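Peptidase M3B, oligoendopeptidase F (Enterococcus faecium, PDB 2QR4) probably hydrolyses peptide bonds in short oligopeptides, as a zinc-dependent endopeptidase of the M3 family. Local coordinates at residues T251-D254 and V255-H259; N426-L429 and D430-G434; L515-K518 and I519-E523; A562-M565 and F566-L570. All blocks are in the same frame, centred on the assembly; numbering follows the deposited sequence.

Contact 1 of 4, residues T251-D254 and V255-H259; sequences TLVD and VVNKH
Thr251 and Val255 stand side by side one turn apart near the C-terminal end of helix 246-258, an alpha helix whose i to i+4 pairs carry this contact. Their CG2 methyl groups approach to 4.1 Å, while Val255 N gives its proton to Thr251 O. Threonine suits the site because its two branches divide the work: OG1 lies beside the backbone N (chi1 -64°), where its single proton can serve the carbonyl oxygens of Ser247 and Thr554, shared or in turn, and the methyl turns to the valine. Leu252, next along, sends CD1 to 4.1 Å from Val256 CG2. This pair is buried, with Thr440 of helix 418-454 touching both side chains, so two apolar residues fit there. Val253 contributes mainly its carbonyl oxygen, which takes two protons from a single residue. Asn257 N reaches Val253 O at 3.0 Å, and Asn257 ND2 reaches Val253 O at 2.8 Å from the opposite face of the carbonyl plane. The hydrogen bond from ND2 is nearly straight (171°), and Val253 O lies close to the amide plane of Asn257, which should help hold that group's rotation. Asparagine fits because its other polar contacts go to Glu444 through ND2 and to Lys474 through OD1. At exposed Asp254 the i to i+4 pattern continues, with Lys258 N 3.0 Å from Asp254 O and Lys258 CB 3.4 Å from that oxygen.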
loop_
_atom_site.group_PDB
_atom_site.type_symbol
_atom_site.label_atom_id
_atom_site.label_comp_id
_atom_site.label_asym_id
_atom_site.label_seq_id
_atom_site.Cartn_x
_atom_site.Cartn_y
_atom_site.Cartn_z
ATOM N N THR A 251 31.208 -5.976 5.128
ATOM C CA THR A 251 32.483 -5.763 4.457
ATOM C C THR A 251 32.370 -4.782 3.293
ATOM O O THR A 251 33.191 -3.877 3.162
ATOM C CB THR A 251 33.042 -7.072 3.928
ATOM O OG1 THR A 251 33.322 -7.935 5.027
ATOM C CG2 THR A 251 34.308 -6.831 3.156
ATOM N N LEU A 252 31.351 -4.961 2.459
ATOM C CA LEU A 252 31.124 -4.054 1.329
ATOM C C LEU A 252 30.930 -2.624 1.812
ATOM O O LEU A 252 31.636 -1.712 1.380
ATOM C CB LEU A 252 29.915 -4.491 0.492
ATOM C CG LEU A 252 29.466 -3.479 -0.564
ATOM C CD1 LEU A 252 30.425 -3.447 -1.787
ATOM C CD2 LEU A 252 28.051 -3.801 -0.993
ATOM N N VAL A 253 29.984 -2.428 2.722
ATOM C CA VAL A 253 29.690 -1.085 3.221
ATOM C C VAL A 253 30.901 -0.441 3.929
ATOM O O VAL A 253 31.179 0.744 3.736
ATOM C CB VAL A 253 28.420 -1.091 4.114
ATOM C CG1 VAL A 253 28.228 0.242 4.819
ATOM C CG2 VAL A 253 27.202 -1.419 3.267
ATOM N N ASP A 254 31.633 -1.231 4.715
ATOM C CA ASP A 254 32.811 -0.735 5.440
ATOM C C ASP A 254 33.983 -0.374 4.547
ATOM O O ASP A 254 34.620 0.661 4.752
ATOM C CB ASP A 254 33.281 -1.737 6.502
ATOM C CG ASP A 254 32.287 -1.872 7.642
ATOM O OD1 ASP A 254 31.350 -1.047 7.709
ATOM O OD2 ASP A 254 32.431 -2.801 8.467
ATOM N N VAL A 255 34.298 -1.231 3.580
ATOM C CA VAL A 255 35.417 -0.944 2.681
ATOM C C VAL A 255 35.110 0.270 1.797
ATOM O O VAL A 255 35.958 1.136 1.597
ATOM C CB VAL A 255 35.788 -2.170 1.827
ATOM C CG1 VAL A 255 36.832 -1.799 0.794
ATOM C CG2 VAL A 255 36.289 -3.323 2.728
ATOM N N VAL A 256 33.880 0.356 1.303
ATOM C CA VAL A 256 33.481 1.501 0.505
ATOM C C VAL A 256 33.535 2.791 1.322
ATOM O O VAL A 256 34.069 3.793 0.861
ATOM C CB VAL A 256 32.097 1.307 -0.152
ATOM C CG1 VAL A 256 31.621 2.608 -0.756
ATOM C CG2 VAL A 256 32.169 0.215 -1.237
ATOM N N ASN A 257 33.012 2.762 2.542
ATOM C CA ASN A 257 33.113 3.928 3.429
ATOM C C ASN A 257 34.541 4.374 3.716
ATOM O O ASN A 257 34.830 5.569 3.766
ATOM C CB ASN A 257 32.352 3.706 4.731
ATOM C CG ASN A 257 30.906 4.128 4.621
ATOM O OD1 ASN A 257 30.562 5.277 4.893
ATOM N ND2 ASN A 257 30.064 3.223 4.153
ATOM N N LYS A 258 35.434 3.410 3.877
ATOM C CA LYS A 258 36.822 3.707 4.168
ATOM C C LYS A 258 37.524 4.298 2.930
ATOM O O LYS A 258 38.541 4.976 3.064
ATOM C CB LYS A 258 37.522 2.445 4.695
ATOM C CG LYS A 258 39.040 2.521 4.805
ATOM C CD LYS A 258 39.618 1.166 5.262
ATOM C CE LYS A 258 41.046 0.914 4.751
ATOM N NZ LYS A 258 42.076 1.613 5.571
ATOM N N HIS A 259 36.958 4.077 1.740
ATOM C CA HIS A 259 37.569 4.571 0.496
ATOM C C HIS A 259 36.791 5.687 -0.223
ATOM O O HIS A 259 37.015 5.937 -1.410
ATOM C CB HIS A 259 37.848 3.423 -0.480
ATOM C CG HIS A 259 38.865 2.451 0.020
ATOM N ND1 HIS A 259 40.213 2.601 -0.222
ATOM C CD2 HIS A 259 38.738 1.336 0.777
ATOM C CE1 HIS A 259 40.873 1.620 0.364
ATOM N NE2 HIS A 259 40.003 0.837 0.972
#

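Contact 2 of 4, residues N426-L429 and D430-G434; sequences NHYL and DGFKG
On helix 418-454 an aromatic i to i+4 pair, Tyr428 and Phe432, projects from one side of the helix into the interior. Both rings leave in the same direction, each with CG anti to its own backbone nitrogen (Tyr428 chi1 174°, Phe432 chi1 -165°), and this brings them alongside each other. The pair is oblique, with centroids 6.0 Å apart and planes at 63°. Tyr428 OH comes up to the edge of the Phe432 ring, in its plane, 3.5 Å from Phe432 CD2. Tyr428 CZ is 3.8 Å from the same carbon. Large flat residues suit this buried site, since Phe432 also meets Phe509 edge-to-face. Beneath them the backbone ladder is regular: Phe432 N bonds Tyr428 O at 3.0 Å, and Lys433 N bonds Leu429 O at 2.8 Å. Elsewhere on the helix a water donates to His427 O at 2.8 Å and, weakly, to Asp430 OD2, so His427 O serves both the water and Gly431 N. Asp430 suits this partly exposed position, where its carboxylate can meet water. Together they form an i to i+4 aromatic pair on a largely buried helix, packed against helices 557-579 and 260-274 in a mainly helical peptidase fold.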
loop_
_atom_site.group_PDB
_atom_site.type_symbol
_atom_site.label_atom_id
_atom_site.label_comp_id
_atom_site.label_asym_id
_atom_site.label_seq_id
_atom_site.Cartn_x
_atom_site.Cartn_y
_atom_site.Cartn_z
ATOM N N ASN A 426 38.763 6.893 -18.042
ATOM C CA ASN A 426 37.562 7.511 -17.485
ATOM C C ASN A 426 36.293 6.655 -17.637
ATOM O O ASN A 426 35.437 6.641 -16.760
ATOM C CB ASN A 426 37.360 8.907 -18.066
ATOM C CG ASN A 426 36.156 9.595 -17.492
ATOM O OD1 ASN A 426 35.109 9.643 -18.128
ATOM N ND2 ASN A 426 36.282 10.122 -16.274
ATOM N N HIS A 427 36.187 5.937 -18.744
ATOM C CA HIS A 427 35.109 4.984 -18.946
ATOM C C HIS A 427 35.090 3.967 -17.798
ATOM O O HIS A 427 34.030 3.668 -17.245
ATOM C CB HIS A 427 35.290 4.298 -20.305
ATOM C CG HIS A 427 34.392 3.118 -20.537
ATOM N ND1 HIS A 427 33.090 3.243 -20.978
ATOM C CD2 HIS A 427 34.627 1.787 -20.431
ATOM C CE1 HIS A 427 32.558 2.042 -21.121
ATOM N NE2 HIS A 427 33.470 1.141 -20.797
ATOM N N TYR A 428 36.267 3.453 -17.433
ATOM C CA TYR A 428 36.390 2.520 -16.307
ATOM C C TYR A 428 36.026 3.180 -14.963
ATOM O O TYR A 428 35.300 2.595 -14.154
ATOM C CB TYR A 428 37.807 1.922 -16.211
ATOM C CG TYR A 428 37.995 1.078 -14.959
ATOM C CD1 TYR A 428 37.522 -0.237 -14.908
ATOM C CD2 TYR A 428 38.609 1.605 -13.811
ATOM C CE1 TYR A 428 37.663 -1.007 -13.769
ATOM C CE2 TYR A 428 38.763 0.831 -12.653
ATOM C CZ TYR A 428 38.281 -0.467 -12.642
ATOM O OH TYR A 428 38.418 -1.243 -11.521
ATOM N N LEU A 429 36.537 4.386 -14.715
ATOM C CA LEU A 429 36.314 5.012 -13.407
ATOM C C LEU A 429 34.842 5.326 -13.276
ATOM O O LEU A 429 34.267 5.237 -12.194
ATOM C CB LEU A 429 37.174 6.268 -13.220
ATOM C CG LEU A 429 38.692 6.043 -13.316
ATOM C CD1 LEU A 429 39.425 7.348 -13.552
ATOM C CD2 LEU A 429 39.207 5.348 -12.074
ATOM N N ASP A 430 34.231 5.650 -14.407
ATOM C CA ASP A 430 32.834 5.997 -14.440
ATOM C C ASP A 430 31.927 4.805 -14.116
ATOM O O ASP A 430 31.026 4.905 -13.271
ATOM C CB ASP A 430 32.487 6.594 -15.791
ATOM C CG ASP A 430 31.117 7.193 -15.812
ATOM O OD1 ASP A 430 30.856 8.085 -14.970
ATOM O OD2 ASP A 430 30.309 6.766 -16.664
ATOM N N GLY A 431 32.164 3.678 -14.784
ATOM C CA GLY A 431 31.439 2.449 -14.483
ATOM C C GLY A 431 31.618 2.071 -13.021
ATOM O O GLY A 431 30.674 1.629 -12.368
ATOM N N PHE A 432 32.833 2.261 -12.502
ATOM C CA PHE A 432 33.137 1.980 -11.097
ATOM C C PHE A 432 32.326 2.920 -10.179
ATOM O O PHE A 432 31.735 2.480 -9.197
ATOM C CB PHE A 432 34.648 2.139 -10.877
ATOM C CG PHE A 432 35.174 1.536 -9.587
ATOM C CD1 PHE A 432 34.795 2.038 -8.353
ATOM C CD2 PHE A 432 36.115 0.519 -9.624
ATOM C CE1 PHE A 432 35.309 1.512 -7.180
ATOM C CE2 PHE A 432 36.637 -0.012 -8.462
ATOM C CZ PHE A 432 36.231 0.483 -7.236
ATOM N N LYS A 433 32.266 4.211 -10.504
ATOM C CA LYS A 433 31.452 5.124 -9.705
ATOM C C LYS A 433 29.984 4.647 -9.592
ATOM O O LYS A 433 29.378 4.707 -8.517
ATOM C CB LYS A 433 31.518 6.573 -10.237
ATOM C CG LYS A 433 30.409 7.510 -9.672
ATOM C CD LYS A 433 30.109 8.690 -10.602
ATOM C CE LYS A 433 28.729 8.598 -11.282
ATOM N NZ LYS A 433 27.557 8.855 -10.351
ATOM N N GLY A 434 29.410 4.189 -10.695
ATOM C CA GLY A 434 27.996 3.811 -10.691
ATOM C C GLY A 434 27.710 2.449 -10.072
ATOM O O GLY A 434 26.673 2.247 -9.439
HETATM O O HOH W 1 31.367 3.965 -18.191
#

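Contact 3 of 4, residues L515-K518 and I519-E523; sequences LAKK and ILNQE
Leu515 and Ile519, with Ala516 beside them, form the closely packed side of this helix end. Ile519 CG1 lies beside the backbone nitrogen (chi1 -64°), a rotation that folds it back to 3.2 Å from Leu515 O, while its branches meet Leu527 and Tyr530 of helix 526-536. The small alanine suits a position where Asn405 and Ile406 of helix 394-414 press close. Leu520, whose N bonds Ala516 O at 2.8 Å, is the margin of this side and touches Glu409. The lysine side is looser and more polar. Lys518 crosses Glu523 at a slant, its CG 3.6 Å from Glu523 OE1. The charged ends stay farther apart, with Lys518 NZ 4.8 Å from Glu523 OE2, so the attraction would act at a distance without a salt bridge. Long flexible lysines fit this partly exposed face: Lys517 CD lies 3.6 Å from Asn521 OD1, and its NZ makes a long, weak ion pair with Asp561. Here the chain leaves the helix: Glu523 N bonds Lys518 O at 3.1 Å almost straight (166°), Gln522 N bonds Ile519 O at 2.8 Å, and Gln522 takes a positive phi. Together these make a Schellman motif, a classic way to end an alpha helix.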
loop_
_atom_site.group_PDB
_atom_site.type_symbol
_atom_site.label_atom_id
_atom_site.label_comp_id
_atom_site.label_asym_id
_atom_site.label_seq_id
_atom_site.Cartn_x
_atom_site.Cartn_y
_atom_site.Cartn_z
ATOM N N LEU A 515 38.692 -11.462 -10.318
ATOM C CA LEU A 515 38.841 -12.560 -11.259
ATOM C C LEU A 515 39.649 -12.182 -12.507
ATOM O O LEU A 515 40.426 -12.986 -13.003
ATOM C CB LEU A 515 37.470 -13.120 -11.642
ATOM C CG LEU A 515 36.823 -13.996 -10.573
ATOM C CD1 LEU A 515 35.422 -14.391 -10.995
ATOM C CD2 LEU A 515 37.699 -15.250 -10.305
ATOM N N ALA A 516 39.471 -10.967 -13.016
ATOM C CA ALA A 516 40.241 -10.526 -14.181
ATOM C C ALA A 516 41.712 -10.351 -13.818
ATOM O O ALA A 516 42.604 -10.647 -14.629
ATOM C CB ALA A 516 39.685 -9.232 -14.758
ATOM N N LYS A 517 41.954 -9.876 -12.597
ATOM C CA LYS A 517 43.312 -9.623 -12.121
ATOM C C LYS A 517 44.079 -10.927 -11.893
ATOM O O LYS A 517 45.283 -10.984 -12.116
ATOM C CB LYS A 517 43.295 -8.754 -10.862
ATOM C CG LYS A 517 44.626 -8.064 -10.543
ATOM C CD LYS A 517 45.467 -8.872 -9.555
ATOM C CE LYS A 517 44.765 -9.005 -8.207
ATOM N NZ LYS A 517 45.701 -9.399 -7.121
ATOM N N LYS A 518 43.381 -11.979 -11.481
ATOM C CA LYS A 518 44.014 -13.294 -11.352
ATOM C C LYS A 518 44.331 -13.889 -12.714
ATOM O O LYS A 518 45.342 -14.589 -12.876
ATOM C CB LYS A 518 43.135 -14.273 -10.564
ATOM C CG LYS A 518 43.150 -14.045 -9.070
ATOM C CD LYS A 518 42.284 -15.051 -8.331
ATOM C CE LYS A 518 42.250 -14.719 -6.840
ATOM N NZ LYS A 518 41.877 -13.285 -6.590
ATOM N N ILE A 519 43.459 -13.639 -13.688
ATOM C CA ILE A 519 43.685 -14.176 -15.019
ATOM C C ILE A 519 44.811 -13.396 -15.696
ATOM O O ILE A 519 45.777 -13.991 -16.191
ATOM C CB ILE A 519 42.425 -14.146 -15.891
ATOM C CG1 ILE A 519 41.348 -15.052 -15.307
ATOM C CG2 ILE A 519 42.755 -14.603 -17.310
ATOM C CD1 ILE A 519 39.949 -14.693 -15.769
ATOM N N LEU A 520 44.710 -12.068 -15.684
ATOM C CA LEU A 520 45.685 -11.249 -16.409
ATOM C C LEU A 520 47.121 -11.391 -15.905
ATOM O O LEU A 520 48.049 -10.908 -16.542
ATOM C CB LEU A 520 45.281 -9.780 -16.416
ATOM C CG LEU A 520 44.054 -9.469 -17.268
ATOM C CD1 LEU A 520 43.405 -8.188 -16.808
ATOM C CD2 LEU A 520 44.425 -9.388 -18.726
ATOM N N ASN A 521 47.310 -12.044 -14.765
ATOM C CA ASN A 521 48.661 -12.228 -14.246
ATOM C C ASN A 521 49.046 -13.700 -14.236
ATOM O O ASN A 521 50.035 -14.082 -13.621
ATOM C CB ASN A 521 48.815 -11.613 -12.847
ATOM C CG ASN A 521 48.509 -10.111 -12.819
ATOM O OD1 ASN A 521 48.180 -9.556 -11.769
ATOM N ND2 ASN A 521 48.617 -9.453 -13.969
ATOM N N GLN A 522 48.267 -14.510 -14.949
ATOM C CA GLN A 522 48.436 -15.966 -14.966
ATOM C C GLN A 522 48.796 -16.503 -13.591
ATOM O O GLN A 522 49.838 -17.129 -13.414
ATOM C CB GLN A 522 49.499 -16.425 -15.972
ATOM C CG GLN A 522 49.565 -15.651 -17.274
ATOM C CD GLN A 522 50.790 -14.759 -17.345
ATOM O OE1 GLN A 522 51.147 -14.098 -16.372
ATOM N NE2 GLN A 522 51.443 -14.739 -18.499
ATOM N N GLU A 523 47.942 -16.232 -12.617
ATOM C CA GLU A 523 48.060 -16.833 -11.301
ATOM C C GLU A 523 47.815 -18.340 -11.458
ATOM O O GLU A 523 46.839 -18.753 -12.091
ATOM C CB GLU A 523 47.055 -16.175 -10.355
ATOM C CG GLU A 523 47.181 -16.565 -8.899
ATOM C CD GLU A 523 46.474 -15.586 -7.990
ATOM O OE1 GLU A 523 46.621 -14.364 -8.218
ATOM O OE2 GLU A 523 45.774 -16.037 -7.056
#

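Contact 4 of 4, residues A562-M565 and F566-L570; sequences AMSM and FEQRL
Gln568 N bonds Ser564 O at 2.9 Å and nearly straight (165°), a sound backbone link on the exposed side of helix 557-579. The side chains of the same two residues meet less firmly: Ser564 OG lies 3.3 Å from Gln568 OE1, a weak pairing that remains unsettled, and has a water at 3.1 Å. That water donates to Glu567 OE1 at 3.0 Å, joining the serine to the residue three positions on. Small or flexible polar residues suit this outward face. Gln568 brings its amide back over the preceding turn because CG sits between the backbone N and the carbonyl carbon (chi1 46°), an uncommon choice on a helix, which places Gln568 CG 3.1 Å from Ser564 O. One residue further, the contact changes character. Met565, present as selenomethionine, and Arg569 leave the helix in parallel, one turn apart, and the selenium, standing where a methionine's sulfur would, sits over the centre of one guanidinium face, 3.6 Å above its plane. The extended chain from CG to NE brings that face opposite the selenium. Buried Arg569 also has a salt bridge from NH2 to Glu409 and a cation-pi contact with Tyr428. Methionine's flexible, polarisable thioether suits such a flat face; with a carboxylate at one nitrogen and an aromatic ring nearby, it suggests that the buried positive charge is probably accommodated by both ionic and dispersive forces.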
loop_
_atom_site.group_PDB
_atom_site.type_symbol
_atom_site.label_atom_id
_atom_site.label_comp_id
_atom_site.label_asym_id
_atom_site.label_seq_id
_atom_site.Cartn_x
_atom_site.Cartn_y
_atom_site.Cartn_z
ATOM N N ALA A 562 40.159 -3.859 -5.958
ATOM C CA ALA A 562 39.438 -3.060 -6.928
ATOM C C ALA A 562 39.723 -1.581 -6.661
ATOM O O ALA A 562 40.087 -0.833 -7.572
ATOM C CB ALA A 562 37.941 -3.348 -6.841
HETATM N N MSE A 563 39.575 -1.182 -5.399
HETATM C CA MSE A 563 39.878 0.173 -4.969
HETATM C C MSE A 563 41.283 0.610 -5.375
HETATM O O MSE A 563 41.485 1.729 -5.846
HETATM C CB MSE A 563 39.712 0.300 -3.461
HETATM C CG MSE A 563 38.278 0.198 -2.984
HETATM SE SE MSE A 563 37.100 1.576 -3.741
HETATM C CE MSE A 563 35.439 0.994 -2.882
ATOM N N SER A 564 42.254 -0.275 -5.207
ATOM C CA SER A 564 43.618 0.069 -5.543
ATOM C C SER A 564 43.698 0.370 -7.031
ATOM O O SER A 564 44.402 1.296 -7.465
ATOM C CB SER A 564 44.586 -1.052 -5.166
ATOM O OG SER A 564 45.869 -0.799 -5.738
HETATM N N MSE A 565 42.965 -0.409 -7.811
HETATM C CA MSE A 565 42.950 -0.210 -9.244
HETATM C C MSE A 565 42.258 1.101 -9.620
HETATM O O MSE A 565 42.634 1.760 -10.580
HETATM C CB MSE A 565 42.228 -1.361 -9.911
HETATM C CG MSE A 565 42.259 -1.292 -11.434
HETATM SE SE MSE A 565 41.502 -2.898 -12.265
HETATM C CE MSE A 565 42.129 -4.246 -10.963
ATOM N N PHE A 566 41.228 1.466 -8.871
ATOM C CA PHE A 566 40.501 2.691 -9.158
ATOM C C PHE A 566 41.458 3.843 -8.949
ATOM O O PHE A 566 41.545 4.746 -9.779
ATOM C CB PHE A 566 39.291 2.818 -8.236
ATOM C CG PHE A 566 38.466 4.046 -8.467
ATOM C CD1 PHE A 566 37.356 4.005 -9.295
ATOM C CD2 PHE A 566 38.773 5.235 -7.823
ATOM C CE1 PHE A 566 36.570 5.131 -9.489
ATOM C CE2 PHE A 566 37.997 6.374 -8.022
ATOM C CZ PHE A 566 36.895 6.322 -8.851
ATOM N N GLU A 567 42.195 3.776 -7.841
ATOM C CA GLU A 567 43.167 4.792 -7.474
ATOM C C GLU A 567 44.302 4.889 -8.502
ATOM O O GLU A 567 44.644 5.978 -8.960
ATOM C CB GLU A 567 43.717 4.533 -6.061
ATOM C CG GLU A 567 44.916 5.428 -5.680
ATOM C CD GLU A 567 45.369 5.278 -4.223
ATOM O OE1 GLU A 567 45.343 4.148 -3.687
ATOM O OE2 GLU A 567 45.760 6.295 -3.611
ATOM N N GLN A 568 44.897 3.769 -8.878
ATOM C CA GLN A 568 45.981 3.873 -9.845
ATOM C C GLN A 568 45.525 4.409 -11.202
ATOM O O GLN A 568 46.208 5.221 -11.818
ATOM C CB GLN A 568 46.863 2.603 -9.945
ATOM C CG GLN A 568 46.167 1.289 -10.015
ATOM C CD GLN A 568 47.130 0.118 -9.817
ATOM O OE1 GLN A 568 47.050 -0.610 -8.833
ATOM N NE2 GLN A 568 48.030 -0.067 -10.760
ATOM N N ARG A 569 44.345 4.013 -11.650
ATOM C CA ARG A 569 43.869 4.511 -12.928
ATOM C C ARG A 569 43.434 5.986 -12.829
ATOM O O ARG A 569 43.625 6.767 -13.751
ATOM C CB ARG A 569 42.789 3.598 -13.491
ATOM C CG ARG A 569 43.331 2.164 -13.784
ATOM C CD ARG A 569 42.253 1.260 -14.386
ATOM N NE ARG A 569 42.842 0.044 -14.900
ATOM C CZ ARG A 569 42.153 -0.993 -15.362
ATOM N NH1 ARG A 569 40.831 -0.968 -15.345
ATOM N NH2 ARG A 569 42.797 -2.063 -15.823
ATOM N N LEU A 570 42.909 6.364 -11.678
ATOM C CA LEU A 570 42.578 7.741 -11.392
ATOM C C LEU A 570 43.846 8.594 -11.448
ATOM O O LEU A 570 43.887 9.615 -12.150
ATOM C CB LEU A 570 41.894 7.825 -10.021
ATOM C CG LEU A 570 41.616 9.187 -9.384
ATOM C CD1 LEU A 570 40.925 10.080 -10.385
ATOM C CD2 LEU A 570 40.752 9.002 -8.149
HETATM O O HOH W 2 47.022 1.940 -4.822
#

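How the contacts relate
The four contacts lie on four different helices, in chain order: contact 1 on helix 246-258, contact 2 on helix 418-454, contact 3 on helix 503-520, running on past its end, and contact 4 on helix 557-579. Contact 4 is the common neighbour. Its centre is 11 Å from that of contact 2, where Phe432 and Leu429 both pack on Phe566. It is 15 Å from contact 1, where Val256 and His259 rest on Met563. Contacts 1 and 2 do not touch, with centres 17 Å apart, so residues of contact 4 bridge them. Contact 3 stands off, about 5 Å at the nearest atoms from contact 4. Helix 557-579, near the C-terminus, thus knits earlier helices into one bundle.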